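Local coordinates for AlkD2 (Streptococcus mutans, PDB 6M9M), which is of unknown function but binds inosine-5'-monophosphate and belongs to the HEAT-like repeat family of DNA glycosylases, at residues Gln4-Leu9 against Phe44-Ser49; Glu141-Ala146 against Pro177-Ile182; Asp171-Phe176 against Ser202-Ala207. All blocks are in the same frame, centred on the assembly; numbering follows the deposited sequence.

Interaction 1: residues Gln4-Leu9 against Phe44-Ser49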
loop_
_atom_site.group_PDB
_atom_site.type_symbol
_atom_site.label_atom_id
_atom_site.label_comp_id
_atom_site.label_asym_id
_atom_site.label_seq_id
_atom_site.Cartn_x
_atom_site.Cartn_y
_atom_site.Cartn_z
ATOM N N GLN A 4 13.747 -14.987 21.484
ATOM C CA GLN A 4 14.913 -14.167 21.786
ATOM C C GLN A 4 15.194 -13.192 20.652
ATOM O O GLN A 4 15.557 -12.033 20.890
ATOM C CB GLN A 4 16.128 -15.064 22.030
ATOM C CG GLN A 4 16.057 -15.857 23.321
ATOM C CD GLN A 4 17.120 -16.938 23.401
ATOM O OE1 GLN A 4 17.937 -17.095 22.491
ATOM N NE2 GLN A 4 17.113 -17.691 24.493
ATOM N N TYR A 5 15.022 -13.638 19.407
ATOM C CA TYR A 5 15.312 -12.750 18.294
ATOM C C TYR A 5 14.319 -11.597 18.248
ATOM O O TYR A 5 14.713 -10.448 18.024
ATOM C CB TYR A 5 15.334 -13.522 16.981
ATOM C CG TYR A 5 15.829 -12.677 15.845
ATOM C CD1 TYR A 5 17.128 -12.184 15.840
ATOM C CD2 TYR A 5 15.002 -12.353 14.781
ATOM C CE1 TYR A 5 17.588 -11.403 14.809
ATOM C CE2 TYR A 5 15.452 -11.573 13.744
ATOM C CZ TYR A 5 16.746 -11.099 13.763
ATOM O OH TYR A 5 17.193 -10.317 12.730
ATOM N N VAL A 6 13.028 -11.874 18.476
ATOM C CA VAL A 6 12.044 -10.795 18.547
ATOM C C VAL A 6 12.410 -9.817 19.654
ATOM O O VAL A 6 12.270 -8.601 19.488
ATOM C CB VAL A 6 10.618 -11.355 18.700
ATOM C CG1 VAL A 6 9.616 -10.239 18.971
ATOM C CG2 VAL A 6 10.207 -12.094 17.437
ATOM N N ALA A 7 12.900 -10.324 20.792
ATOM C CA ALA A 7 13.321 -9.439 21.875
ATOM C C ALA A 7 14.492 -8.555 21.446
ATOM O O ALA A 7 14.544 -7.370 21.801
ATOM C CB ALA A 7 13.656 -10.246 23.131
ATOM N N ARG A 8 15.424 -9.094 20.657
ATOM C CA ARG A 8 16.518 -8.267 20.156
ATOM C C ARG A 8 16.015 -7.194 19.197
ATOM O O ARG A 8 16.474 -6.048 19.248
ATOM C CB ARG A 8 17.587 -9.131 19.484
ATOM C CG ARG A 8 18.434 -9.944 20.451
ATOM C CD ARG A 8 19.779 -10.311 19.837
ATOM N NE ARG A 8 20.651 -10.982 20.798
ATOM C CZ ARG A 8 21.921 -11.301 20.566
ATOM N NH1 ARG A 8 22.482 -11.007 19.401
ATOM N NH2 ARG A 8 22.631 -11.913 21.504
ATOM N N LEU A 9 15.081 -7.545 18.301
ATOM C CA LEU A 9 14.496 -6.549 17.407
ATOM C C LEU A 9 13.825 -5.432 18.196
ATOM O O LEU A 9 13.908 -4.258 17.822
ATOM C CB LEU A 9 13.493 -7.227 16.473
ATOM C CG LEU A 9 14.071 -8.289 15.534
ATOM C CD1 LEU A 9 12.915 -8.976 14.792
ATOM C CD2 LEU A 9 15.029 -7.684 14.550
ATOM N N PHE A 44 4.862 -13.815 11.833
ATOM C CA PHE A 44 3.668 -13.791 12.673
ATOM C C PHE A 44 4.015 -13.480 14.122
ATOM O O PHE A 44 3.284 -12.744 14.797
ATOM C CB PHE A 44 2.892 -15.100 12.566
ATOM C CG PHE A 44 2.153 -15.267 11.264
ATOM C CD1 PHE A 44 1.199 -14.359 10.870
ATOM C CD2 PHE A 44 2.406 -16.347 10.442
ATOM C CE1 PHE A 44 0.518 -14.511 9.685
ATOM C CE2 PHE A 44 1.716 -16.511 9.255
ATOM C CZ PHE A 44 0.761 -15.588 8.889
ATOM N N LEU A 45 5.123 -14.030 14.624
ATOM C CA LEU A 45 5.499 -13.743 16.004
ATOM C C LEU A 45 5.887 -12.281 16.167
ATOM O O LEU A 45 5.475 -11.624 17.130
ATOM C CB LEU A 45 6.632 -14.659 16.460
ATOM C CG LEU A 45 6.943 -14.576 17.957
ATOM C CD1 LEU A 45 5.769 -15.032 18.818
ATOM C CD2 LEU A 45 8.202 -15.397 18.248
ATOM N N ALA A 46 6.655 -11.742 15.222
ATOM C CA ALA A 46 7.051 -10.343 15.309
ATOM C C ALA A 46 5.845 -9.411 15.207
ATOM O O ALA A 46 5.816 -8.356 15.849
ATOM C CB ALA A 46 8.082 -10.020 14.231
ATOM N N TYR A 47 4.844 -9.773 14.398
ATOM C CA TYR A 47 3.676 -8.916 14.226
ATOM C C TYR A 47 2.858 -8.812 15.511
ATOM O O TYR A 47 2.107 -7.847 15.676
ATOM C CB TYR A 47 2.824 -9.351 13.005
ATOM C CG TYR A 47 1.741 -8.316 12.753
ATOM C CD1 TYR A 47 2.078 -7.054 12.273
ATOM C CD2 TYR A 47 0.417 -8.558 13.084
ATOM C CE1 TYR A 47 1.128 -6.068 12.129
ATOM C CE2 TYR A 47 -0.543 -7.572 12.915
ATOM C CZ TYR A 47 -0.176 -6.324 12.466
ATOM O OH TYR A 47 -1.131 -5.343 12.329
ATOM N N GLN A 48 3.021 -9.744 16.443
ATOM C CA GLN A 48 2.346 -9.619 17.723
ATOM C C GLN A 48 3.043 -8.684 18.699
ATOM O O GLN A 48 2.490 -8.410 19.769
ATOM C CB GLN A 48 2.185 -10.981 18.362
ATOM C CG GLN A 48 1.097 -11.786 17.694
ATOM C CD GLN A 48 -0.189 -10.978 17.517
ATOM O OE1 GLN A 48 -0.758 -10.488 18.501
ATOM N NE2 GLN A 48 -0.624 -10.802 16.257
ATOM N N SER A 49 4.213 -8.170 18.360
ATOM C CA SER A 49 4.929 -7.292 19.270
ATOM C C SER A 49 4.118 -6.044 19.586
ATOM O O SER A 49 3.435 -5.486 18.724
ATOM C CB SER A 49 6.244 -6.883 18.617
ATOM O OG SER A 49 6.963 -5.979 19.433
#

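Interaction 2: residues Glu141-Ala146 against Pro177-Ile182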
loop_
_atom_site.group_PDB
_atom_site.type_symbol
_atom_site.label_atom_id
_atom_site.label_comp_id
_atom_site.label_asym_id
_atom_site.label_seq_id
_atom_site.Cartn_x
_atom_site.Cartn_y
_atom_site.Cartn_z
ATOM N N GLU A 141 2.370 1.646 -19.513
ATOM C CA GLU A 141 1.964 1.480 -20.898
ATOM C C GLU A 141 0.465 1.601 -21.095
ATOM O O GLU A 141 0.014 1.789 -22.233
ATOM C CB GLU A 141 2.431 0.116 -21.428
ATOM C CG GLU A 141 3.938 -0.062 -21.453
ATOM C CD GLU A 141 4.524 -0.388 -20.096
ATOM O OE1 GLU A 141 3.851 -1.037 -19.264
ATOM O OE2 GLU A 141 5.679 0.024 -19.858
ATOM N N ASN A 142 -0.306 1.510 -20.010
ATOM C CA ASN A 142 -1.766 1.525 -20.061
ATOM C C ASN A 142 -2.282 2.462 -18.979
ATOM O O ASN A 142 -2.949 2.040 -18.033
ATOM C CB ASN A 142 -2.320 0.120 -19.857
ATOM C CG ASN A 142 -1.826 -0.845 -20.886
ATOM O OD1 ASN A 142 -2.376 -0.932 -21.981
ATOM N ND2 ASN A 142 -0.776 -1.560 -20.555
ATOM N N PRO A 143 -1.978 3.753 -19.086
ATOM C CA PRO A 143 -2.324 4.679 -17.995
ATOM C C PRO A 143 -3.799 4.733 -17.642
ATOM O O PRO A 143 -4.128 4.973 -16.477
ATOM C CB PRO A 143 -1.808 6.034 -18.498
ATOM C CG PRO A 143 -1.593 5.862 -19.993
ATOM C CD PRO A 143 -1.242 4.415 -20.181
ATOM N N ASN A 144 -4.705 4.560 -18.608
ATOM C CA ASN A 144 -6.122 4.574 -18.272
ATOM C C ASN A 144 -6.505 3.412 -17.356
ATOM O O ASN A 144 -7.507 3.503 -16.648
ATOM C CB ASN A 144 -6.990 4.582 -19.530
ATOM C CG ASN A 144 -7.233 5.991 -20.062
ATOM O OD1 ASN A 144 -7.220 6.975 -19.319
ATOM N ND2 ASN A 144 -7.478 6.090 -21.357
ATOM N N GLU A 145 -5.740 2.312 -17.363
ATOM C CA GLU A 145 -6.048 1.224 -16.437
ATOM C C GLU A 145 -5.753 1.602 -14.992
ATOM O O GLU A 145 -6.347 1.017 -14.077
ATOM C CB GLU A 145 -5.283 -0.043 -16.810
ATOM C CG GLU A 145 -5.679 -0.661 -18.138
ATOM C CD GLU A 145 -7.084 -1.236 -18.152
ATOM O OE1 GLU A 145 -7.567 -1.717 -17.107
ATOM O OE2 GLU A 145 -7.712 -1.217 -19.231
ATOM N N ALA A 146 -4.863 2.571 -14.779
ATOM C CA ALA A 146 -4.660 3.144 -13.458
ATOM C C ALA A 146 -5.709 4.205 -13.171
ATOM O O ALA A 146 -6.336 4.192 -12.113
ATOM C CB ALA A 146 -3.256 3.737 -13.364
ATOM N N PRO A 177 -1.341 14.588 -18.597
ATOM C CA PRO A 177 -2.374 15.607 -18.369
ATOM C C PRO A 177 -3.577 15.422 -19.269
ATOM O O PRO A 177 -4.712 15.643 -18.833
ATOM C CB PRO A 177 -1.637 16.934 -18.616
ATOM C CG PRO A 177 -0.423 16.558 -19.417
ATOM C CD PRO A 177 -0.044 15.178 -18.966
ATOM N N ASP A 178 -3.364 15.016 -20.524
ATOM C CA ASP A 178 -4.489 14.833 -21.432
ATOM C C ASP A 178 -5.465 13.789 -20.893
ATOM O O ASP A 178 -6.680 14.001 -20.880
ATOM C CB ASP A 178 -3.985 14.446 -22.833
ATOM C CG ASP A 178 -3.090 15.516 -23.469
ATOM O OD1 ASP A 178 -3.260 16.711 -23.171
ATOM O OD2 ASP A 178 -2.218 15.157 -24.288
ATOM N N LEU A 179 -4.948 12.662 -20.406
ATOM C CA LEU A 179 -5.841 11.594 -19.972
ATOM C C LEU A 179 -6.555 11.946 -18.671
ATOM O O LEU A 179 -7.721 11.581 -18.483
ATOM C CB LEU A 179 -5.059 10.299 -19.801
ATOM C CG LEU A 179 -4.395 9.755 -21.063
ATOM C CD1 LEU A 179 -3.603 8.508 -20.716
ATOM C CD2 LEU A 179 -5.456 9.470 -22.100
ATOM N N VAL A 180 -5.872 12.616 -17.744
ATOM C CA VAL A 180 -6.542 12.981 -16.497
ATOM C C VAL A 180 -7.619 14.027 -16.768
ATOM O O VAL A 180 -8.717 13.963 -16.204
ATOM C CB VAL A 180 -5.524 13.408 -15.422
ATOM C CG1 VAL A 180 -6.226 13.902 -14.165
ATOM C CG2 VAL A 180 -4.620 12.226 -15.075
ATOM N N LYS A 181 -7.345 14.982 -17.666
ATOM C CA LYS A 181 -8.351 15.977 -18.027
ATOM C C LYS A 181 -9.614 15.308 -18.561
ATOM O O LYS A 181 -10.730 15.650 -18.160
ATOM C CB LYS A 181 -7.753 16.948 -19.047
ATOM C CG LYS A 181 -8.685 18.041 -19.558
ATOM C CD LYS A 181 -7.928 19.031 -20.457
ATOM C CE LYS A 181 -8.837 20.110 -21.034
ATOM N NZ LYS A 181 -8.058 21.089 -21.841
ATOM N N ILE A 182 -9.454 14.335 -19.457
ATOM C CA ILE A 182 -10.610 13.628 -19.998
ATOM C C ILE A 182 -11.398 12.938 -18.891
ATOM O O ILE A 182 -12.633 12.978 -18.872
ATOM C CB ILE A 182 -10.159 12.636 -21.086
ATOM C CG1 ILE A 182 -9.721 13.393 -22.337
ATOM C CG2 ILE A 182 -11.276 11.646 -21.409
ATOM C CD1 ILE A 182 -8.971 12.541 -23.322
HETATM O O HOH W 1 -8.881 9.182 -19.459
#

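Interaction 3: residues Asp171-Phe176 against Ser202-Ala207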
loop_
_atom_site.group_PDB
_atom_site.type_symbol
_atom_site.label_atom_id
_atom_site.label_comp_id
_atom_site.label_asym_id
_atom_site.label_seq_id
_atom_site.Cartn_x
_atom_site.Cartn_y
_atom_site.Cartn_z
ATOM N N ASP A 171 -0.596 12.760 -9.159
ATOM C CA ASP A 171 0.671 12.238 -9.662
ATOM C C ASP A 171 0.590 12.011 -11.175
ATOM O O ASP A 171 1.477 12.407 -11.948
ATOM C CB ASP A 171 0.979 10.843 -9.090
ATOM C CG ASP A 171 1.180 10.772 -7.582
ATOM O OD1 ASP A 171 1.637 11.722 -6.923
ATOM O OD2 ASP A 171 0.956 9.637 -7.069
ATOM N N ILE A 172 -0.459 11.296 -11.600
ATOM C CA ILE A 172 -0.595 10.879 -12.993
ATOM C C ILE A 172 -0.766 12.085 -13.896
ATOM O O ILE A 172 -0.275 12.087 -15.032
ATOM C CB ILE A 172 -1.752 9.863 -13.113
ATOM C CG1 ILE A 172 -1.431 8.598 -12.321
ATOM C CG2 ILE A 172 -2.027 9.510 -14.568
ATOM C CD1 ILE A 172 -2.621 7.672 -12.156
ATOM N N SER A 173 -1.449 13.122 -13.413
ATOM C CA SER A 173 -1.728 14.290 -14.231
ATOM C C SER A 173 -0.469 15.002 -14.692
ATOM O O SER A 173 -0.515 15.709 -15.707
ATOM C CB SER A 173 -2.582 15.289 -13.450
ATOM O OG SER A 173 -1.805 15.994 -12.492
ATOM N N LYS A 174 0.654 14.827 -13.986
ATOM C CA LYS A 174 1.876 15.541 -14.333
ATOM C C LYS A 174 2.531 14.948 -15.563
ATOM O O LYS A 174 3.219 15.657 -16.295
ATOM C CB LYS A 174 2.841 15.529 -13.149
ATOM C CG LYS A 174 2.288 16.322 -11.976
ATOM C CD LYS A 174 2.970 15.939 -10.681
ATOM C CE LYS A 174 2.343 16.630 -9.510
ATOM N NZ LYS A 174 2.923 16.257 -8.205
ATOM N N LYS A 175 2.320 13.659 -15.813
ATOM C CA LYS A 175 2.876 13.011 -16.990
ATOM C C LYS A 175 1.829 12.687 -18.042
ATOM O O LYS A 175 2.179 12.575 -19.225
ATOM C CB LYS A 175 3.616 11.742 -16.553
ATOM C CG LYS A 175 4.743 11.293 -17.429
ATOM C CD LYS A 175 5.447 10.116 -16.836
ATOM C CE LYS A 175 6.461 10.496 -15.786
ATOM N NZ LYS A 175 7.353 9.310 -15.632
ATOM N N PHE A 176 0.556 12.593 -17.660
ATOM C CA PHE A 176 -0.533 12.284 -18.587
ATOM C C PHE A 176 -1.649 13.304 -18.402
ATOM O O PHE A 176 -2.791 12.962 -18.059
ATOM C CB PHE A 176 -1.042 10.863 -18.361
ATOM C CG PHE A 176 0.009 9.812 -18.549
ATOM C CD1 PHE A 176 0.260 9.280 -19.808
ATOM C CD2 PHE A 176 0.766 9.367 -17.481
ATOM C CE1 PHE A 176 1.224 8.304 -19.977
ATOM C CE2 PHE A 176 1.744 8.417 -17.657
ATOM C CZ PHE A 176 1.970 7.879 -18.902
ATOM N N SER A 202 -6.815 18.077 -9.738
ATOM C CA SER A 202 -6.965 18.986 -10.868
ATOM C C SER A 202 -5.992 20.163 -10.876
ATOM O O SER A 202 -6.059 20.994 -11.791
ATOM C CB SER A 202 -8.403 19.529 -10.914
ATOM O OG SER A 202 -8.681 20.302 -9.755
ATOM N N LYS A 203 -5.068 20.243 -9.919
ATOM C CA LYS A 203 -4.200 21.415 -9.815
ATOM C C LYS A 203 -3.423 21.694 -11.098
ATOM O O LYS A 203 -3.199 22.859 -11.455
ATOM C CB LYS A 203 -3.235 21.220 -8.641
ATOM C CG LYS A 203 -2.161 22.306 -8.504
ATOM C CD LYS A 203 -2.754 23.663 -8.280
ATOM C CE LYS A 203 -1.713 24.659 -7.768
ATOM N NZ LYS A 203 -0.511 24.800 -8.635
ATOM N N PHE A 204 -2.968 20.652 -11.788
ATOM C CA PHE A 204 -2.100 20.808 -12.947
ATOM C C PHE A 204 -2.818 20.554 -14.265
ATOM O O PHE A 204 -2.170 20.299 -15.284
ATOM C CB PHE A 204 -0.852 19.943 -12.791
ATOM C CG PHE A 204 -0.086 20.249 -11.542
ATOM C CD1 PHE A 204 0.618 21.444 -11.426
ATOM C CD2 PHE A 204 -0.100 19.378 -10.469
ATOM C CE1 PHE A 204 1.300 21.756 -10.259
ATOM C CE2 PHE A 204 0.588 19.681 -9.318
ATOM C CZ PHE A 204 1.288 20.866 -9.214
ATOM N N ILE A 205 -4.139 20.674 -14.271
ATOM C CA ILE A 205 -4.963 20.440 -15.451
ATOM C C ILE A 205 -5.557 21.768 -15.890
ATOM O O ILE A 205 -6.106 22.514 -15.072
ATOM C CB ILE A 205 -6.072 19.412 -15.159
ATOM C CG1 ILE A 205 -5.477 18.046 -14.809
ATOM C CG2 ILE A 205 -7.010 19.302 -16.343
ATOM C CD1 ILE A 205 -4.564 17.482 -15.874
ATOM N N ASP A 206 -5.441 22.058 -17.184
ATOM C CA ASP A 206 -6.101 23.204 -17.809
ATOM C C ASP A 206 -7.490 22.732 -18.226
ATOM O O ASP A 206 -7.734 22.336 -19.364
ATOM C CB ASP A 206 -5.273 23.678 -18.996
ATOM C CG ASP A 206 -5.822 24.933 -19.632
ATOM O OD1 ASP A 206 -6.190 25.872 -18.894
ATOM O OD2 ASP A 206 -5.849 24.986 -20.878
ATOM N N ALA A 207 -8.406 22.741 -17.261
ATOM C CA ALA A 207 -9.733 22.161 -17.459
ATOM C C ALA A 207 -10.503 22.852 -18.579
ATOM O O ALA A 207 -11.478 22.311 -19.102
ATOM C CB ALA A 207 -10.533 22.220 -16.162
ATOM O OXT ALA A 207 -10.173 23.966 -18.987
HETATM O O HOH W 2 -3.398 17.899 -11.390
HETATM O O HOH W 3 -0.298 18.551 -16.234
#

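Interaction 1: residues Gln4-Leu9 against Phe44-Ser49
Val6 meets Leu45 through its CG2 methyl. Val6 CG2 lies 3.9 Å from Leu45 CD2 and 4.1 Å from Leu45 CG. The same Val6 methyl also approaches the next residue on the partner helix. Val6 CG2 is 4.2 Å from Ala46 CA and 4.4 Å from Ala46 CB. One branch of one valine therefore makes the direct contacts. The first torsion of Val6 explains this choice. CG1 stands anti to the backbone N (chi1 172°), and CG2 sits beside that N, where it faces Leu45 and Ala46 of helix 36-47. The leucine chain meets the valine at an oblique angle. The small side chain of Ala46 is consistent with the close approach of the helices here, where Val6 CA and Ala46 CA are 6.0 Å apart.

The two partners of Val6 differ in burial. Ala46 is buried and is backed by Ala58 of helix 52-65. Leu9, one turn after Tyr5 on its own helix, is buried too. Its CG lies 4.0 Å above one face of the Tyr5 ring, offset toward the rim, and both residues touch Tyr57 of helix 52-65. Leu45 makes the closest touch but is partly exposed, so this side of the contact is nearer to solvent. Ser49 OG is hydrogen-bonded to Glu10 OE2, so a polar link lies close to the apolar patch.

The direct contact itself is wholly apolar and modest in size. It joins the N-terminal helix 2-13 to the C-terminal part of helix 36-47, with helix 52-65 completing the group. Helix 2-13 thus packs side by side against helices 36-47 and 52-65, as in the all-helical HEAT-like repeat fold.

Interaction 2: residues Glu141-Ala146 against Pro177-Ile182
Leu179 reaches from helix 177-185 to Pro143 and Asn144, at the start of helix 143-151. Its CB already lies 4.0 Å from Asn144 OD1. CG stands anti to the carbonyl carbon (chi1 -62°), which sends the fork of the side chain toward the other helix. The two methyls then part. CD1 goes to the proline ring, 3.4 Å from Pro143 CG, closer than usual van der Waals contact, and 3.8 Å from Pro143 CB. CD2 goes to the flat amide of Asn144, 4.0 Å from Asn144 ND2 and 4.1 Å from Asn144 OD1.

This is surface packing between the first turns of two helices in the HEAT-like repeat fold, away from the nucleotide site. Leu179 also touches Ile147 of the same helix 143-151, and Pro143 rests on Phe176, the residue just before helix 177-185.

A water adds a polar bridge beside the apolar contact. It donates to Asn144 OD1 at 2.8 Å and to the backbone oxygen, Leu179 O, at 2.8 Å.

Interaction 3: residues Asp171-Phe176 against Ser202-Ala207
The C-terminal part of helix 159-175 faces a type I beta turn, Ser202 to Ile205, and the backbones come nearest at Ser173 and Phe204, whose CA atoms are 6.7 Å apart. Two waters fill in between these residues. One donates to Ser173 OG at 2.7 Å and accepts from Phe204 N. The other donates to both backbone oxygens, 2.9 Å to Ser173 O and 2.7 Å to Phe204 O. The polar part of the contact is therefore water-mediated.

Ser173 is buried. Its OG lies between the backbone N and the carbonyl carbon (chi1 76°), and from there it bonds back to Arg170 O, one turn earlier. The bridging water is the second partner of this hydroxyl. Ser173 OG also sits at the edge of the Phe204 ring, near its plane, and 4.1 Å from Phe204 CB. On its carbon side, Ser173 CB meets Ile205 CD1 at 3.8 Å.

Lys174 runs out extended beyond CG and passes the ring with its aliphatic part. Lys174 CE is 3.5 Å from Phe204 CE2, in an oblique position. Within the turn, Lys203 CG lies over the centre of one ring face, 3.7 Å above the plane. Phe204 is thus flanked by the carbon chains of two lysines, although the residue as a whole remains exposed.

Beyond the turn, Ile205 also touches Lys181 of helix 177-185. Lys181 NZ is hydrogen-bonded to the backbone O of Asp206, the central residue of an inverse gamma turn. The tail after helix 192-201 is in this way laid across two earlier helices. The arrangement is plain C-terminal packing: the irregular end of the chain lies against helices 159-175 and 177-185 of a HEAT-like repeat fold.

Overall arrangement
Starting from the N terminus, interaction 1 is the first to close. It brings helix 36-47 back to helix 2-13, across a mostly helical loop of 34 residues. It is complete before the others begin, and it lies on the opposite side of the chain's centre, with about 43 Å between its centre and that of interaction 2. Interactions 2 and 3 cross: segment 171-176 falls inside the loop closed by interaction 2, and segment 202-207 follows it. Their centres are about 10 Å apart, and they touch directly. Together they join helices 143-151, 159-175 and 177-185 and the C-terminal tail into one block at the far end of the fold.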